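PDB 5U1T: separin from Saccharomyces cerevisiae, which cleaves the cohesin subunit MCD1/SCC1 as a caspase-like cysteine protease at the onset of anaphase, triggering chromosome segregation. Local coordinates for residues Thr701-Tyr706 against Ala747-Lys752. Numbering follows the deposited sequence.
Sequences TAFQIY and AKLNIK
F703 and L749 carry the contact between the two helices: their CA atoms, 8.7 Å apart, are the closest pair across it, and both CA–CB bonds point toward the opposing segment. Traced outward, F703 begins with CB at 3.6 Å from L749 CD1. The next atom comes nearest, F703 CG lying 3.5 Å from L749 CD1. Beyond CG the two ring branches lie unequally far from the methyl: F703 CD2 is 3.6 Å from L749 CD1, whereas the other branch, F703 CD1, stands 4.0 Å from that same carbon. At the tip, F703 CZ has moved off to 4.7 Å from L749 CD1, so the methyl packs against the CB-CG root of the side chain, approaching the ring obliquely. The torsion explains this placement: with chi1 at 176°, CG is anti to the backbone N and the ring projects into the interface. This apolar packing, with no hydrogen bond across the two segments, joins the start of helix 700-714 to the end of helix 729-752 within the helical domain of separase, away from the probable catalytic cysteine, C1497. W696 meets the F703 ring edge-to-face and F707 meets it with planes inclined at about 45°, while V693 touches L749.

Beside this apolar centre, Q704 reaches across with a chain extended beyond CG, meeting N750 at about a right angle. Q704 NE2 and N750 OD1 remain 4.0 Å apart, and the amide planes are turned 54° from one another; the pair touches without a hydrogen bond. N750 finds its polar partners past the end of its own helix, OD1 accepting from N755 ND2 and ND2 giving a weak bond to D762 OD2, which links the buried amide to the turn after its helix through N755 and, weakly, to helix 756-775 itself through D762.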
loop_
_atom_site.group_PDB
_atom_site.type_symbol
_atom_site.label_atom_id
_atom_site.label_comp_id
_atom_site.label_asym_id
_atom_site.label_seq_id
_atom_site.Cartn_x
_atom_site.Cartn_y
_atom_site.Cartn_z
ATOM N N THR A 701 -15.887 17.444 -1.649
ATOM C CA THR A 701 -16.239 17.945 -2.951
ATOM C C THR A 701 -15.007 18.226 -3.774
ATOM O O THR A 701 -14.858 17.708 -4.858
ATOM C CB THR A 701 -17.123 19.201 -2.868
ATOM O OG1 THR A 701 -18.006 19.100 -1.751
ATOM C CG2 THR A 701 -17.937 19.333 -4.104
ATOM N N ALA A 702 -14.122 19.049 -3.251
ATOM C CA ALA A 702 -12.918 19.396 -3.964
ATOM C C ALA A 702 -12.099 18.178 -4.299
ATOM O O ALA A 702 -11.534 18.068 -5.363
ATOM C CB ALA A 702 -12.100 20.354 -3.146
ATOM N N PHE A 703 -12.048 17.252 -3.370
ATOM C CA PHE A 703 -11.305 16.049 -3.558
ATOM C C PHE A 703 -11.873 15.295 -4.725
ATOM O O PHE A 703 -11.163 14.930 -5.618
ATOM C CB PHE A 703 -11.442 15.227 -2.293
ATOM C CG PHE A 703 -10.796 13.893 -2.353
ATOM C CD1 PHE A 703 -11.433 12.834 -2.918
ATOM C CD2 PHE A 703 -9.568 13.701 -1.808
ATOM C CE1 PHE A 703 -10.845 11.607 -2.965
ATOM C CE2 PHE A 703 -8.972 12.478 -1.850
ATOM C CZ PHE A 703 -9.611 11.429 -2.427
ATOM N N GLN A 704 -13.170 15.073 -4.724
ATOM C CA GLN A 704 -13.807 14.324 -5.792
ATOM C C GLN A 704 -13.641 15.017 -7.127
ATOM O O GLN A 704 -13.493 14.356 -8.148
ATOM C CB GLN A 704 -15.293 14.112 -5.497
ATOM C CG GLN A 704 -15.595 13.019 -4.477
ATOM C CD GLN A 704 -17.045 13.075 -3.992
ATOM O OE1 GLN A 704 -17.895 13.711 -4.623
ATOM N NE2 GLN A 704 -17.326 12.425 -2.862
ATOM N N ILE A 705 -13.666 16.343 -7.137
ATOM C CA ILE A 705 -13.483 17.039 -8.402
ATOM C C ILE A 705 -12.096 16.745 -8.947
ATOM O O ILE A 705 -11.929 16.432 -10.124
ATOM C CB ILE A 705 -13.648 18.552 -8.282
ATOM C CG1 ILE A 705 -15.023 18.903 -7.694
ATOM C CG2 ILE A 705 -13.443 19.196 -9.644
ATOM C CD1 ILE A 705 -16.207 18.679 -8.631
ATOM N N TYR A 706 -11.107 16.814 -8.067
ATOM C CA TYR A 706 -9.733 16.663 -8.491
ATOM C C TYR A 706 -9.419 15.276 -9.052
ATOM O O TYR A 706 -8.934 15.150 -10.188
ATOM C CB TYR A 706 -8.773 16.956 -7.348
ATOM C CG TYR A 706 -7.370 16.925 -7.869
ATOM C CD1 TYR A 706 -6.959 17.854 -8.815
ATOM C CD2 TYR A 706 -6.478 15.935 -7.482
ATOM C CE1 TYR A 706 -5.701 17.829 -9.328
ATOM C CE2 TYR A 706 -5.202 15.902 -7.992
ATOM C CZ TYR A 706 -4.816 16.856 -8.916
ATOM O OH TYR A 706 -3.542 16.840 -9.446
ATOM N N ALA A 747 -12.983 6.814 1.087
ATOM C CA ALA A 747 -13.755 6.230 2.171
ATOM C C ALA A 747 -13.633 7.092 3.437
ATOM O O ALA A 747 -14.641 7.399 4.081
ATOM C CB ALA A 747 -13.305 4.798 2.452
ATOM N N LYS A 748 -12.401 7.480 3.775
ATOM C CA LYS A 748 -12.107 8.274 4.961
ATOM C C LYS A 748 -12.815 9.632 4.900
ATOM O O LYS A 748 -13.403 10.082 5.887
ATOM C CB LYS A 748 -10.593 8.458 5.107
ATOM C CG LYS A 748 -10.086 8.706 6.521
ATOM C CD LYS A 748 -8.581 9.000 6.529
ATOM C CE LYS A 748 -8.026 9.101 7.947
ATOM N NZ LYS A 748 -7.882 7.761 8.571
ATOM N N LEU A 749 -12.785 10.278 3.740
ATOM C CA LEU A 749 -13.435 11.574 3.600
ATOM C C LEU A 749 -14.942 11.478 3.747
ATOM O O LEU A 749 -15.547 12.246 4.507
ATOM C CB LEU A 749 -13.117 12.206 2.253
ATOM C CG LEU A 749 -11.890 13.099 2.234
ATOM C CD1 LEU A 749 -11.851 13.835 0.949
ATOM C CD2 LEU A 749 -11.895 14.068 3.387
ATOM N N ASN A 750 -15.541 10.559 2.992
ATOM C CA ASN A 750 -16.977 10.317 3.030
ATOM C C ASN A 750 -17.483 10.047 4.446
ATOM O O ASN A 750 -18.472 10.635 4.886
ATOM C CB ASN A 750 -17.333 9.145 2.128
ATOM C CG ASN A 750 -17.741 9.582 0.742
ATOM O OD1 ASN A 750 -18.416 10.595 0.570
ATOM N ND2 ASN A 750 -17.334 8.813 -0.260
ATOM N N ILE A 751 -16.786 9.169 5.160
ATOM C CA ILE A 751 -17.220 8.770 6.486
ATOM C C ILE A 751 -16.998 9.882 7.510
ATOM O O ILE A 751 -17.811 10.052 8.425
ATOM C CB ILE A 751 -16.514 7.476 6.957
ATOM C CG1 ILE A 751 -17.288 6.861 8.117
ATOM C CG2 ILE A 751 -15.056 7.715 7.335
ATOM C CD1 ILE A 751 -18.642 6.338 7.701
ATOM N N LYS A 752 -15.931 10.663 7.351
ATOM C CA LYS A 752 -15.713 11.808 8.234
ATOM C C LYS A 752 -16.807 12.850 7.954
ATOM O O LYS A 752 -17.081 13.715 8.784
ATOM C CB LYS A 752 -14.287 12.393 8.061
ATOM C CG LYS A 752 -13.170 11.530 8.742
ATOM C CD LYS A 752 -11.768 12.180 8.760
ATOM C CE LYS A 752 -10.794 11.418 9.677
ATOM N NZ LYS A 752 -9.401 11.969 9.660
#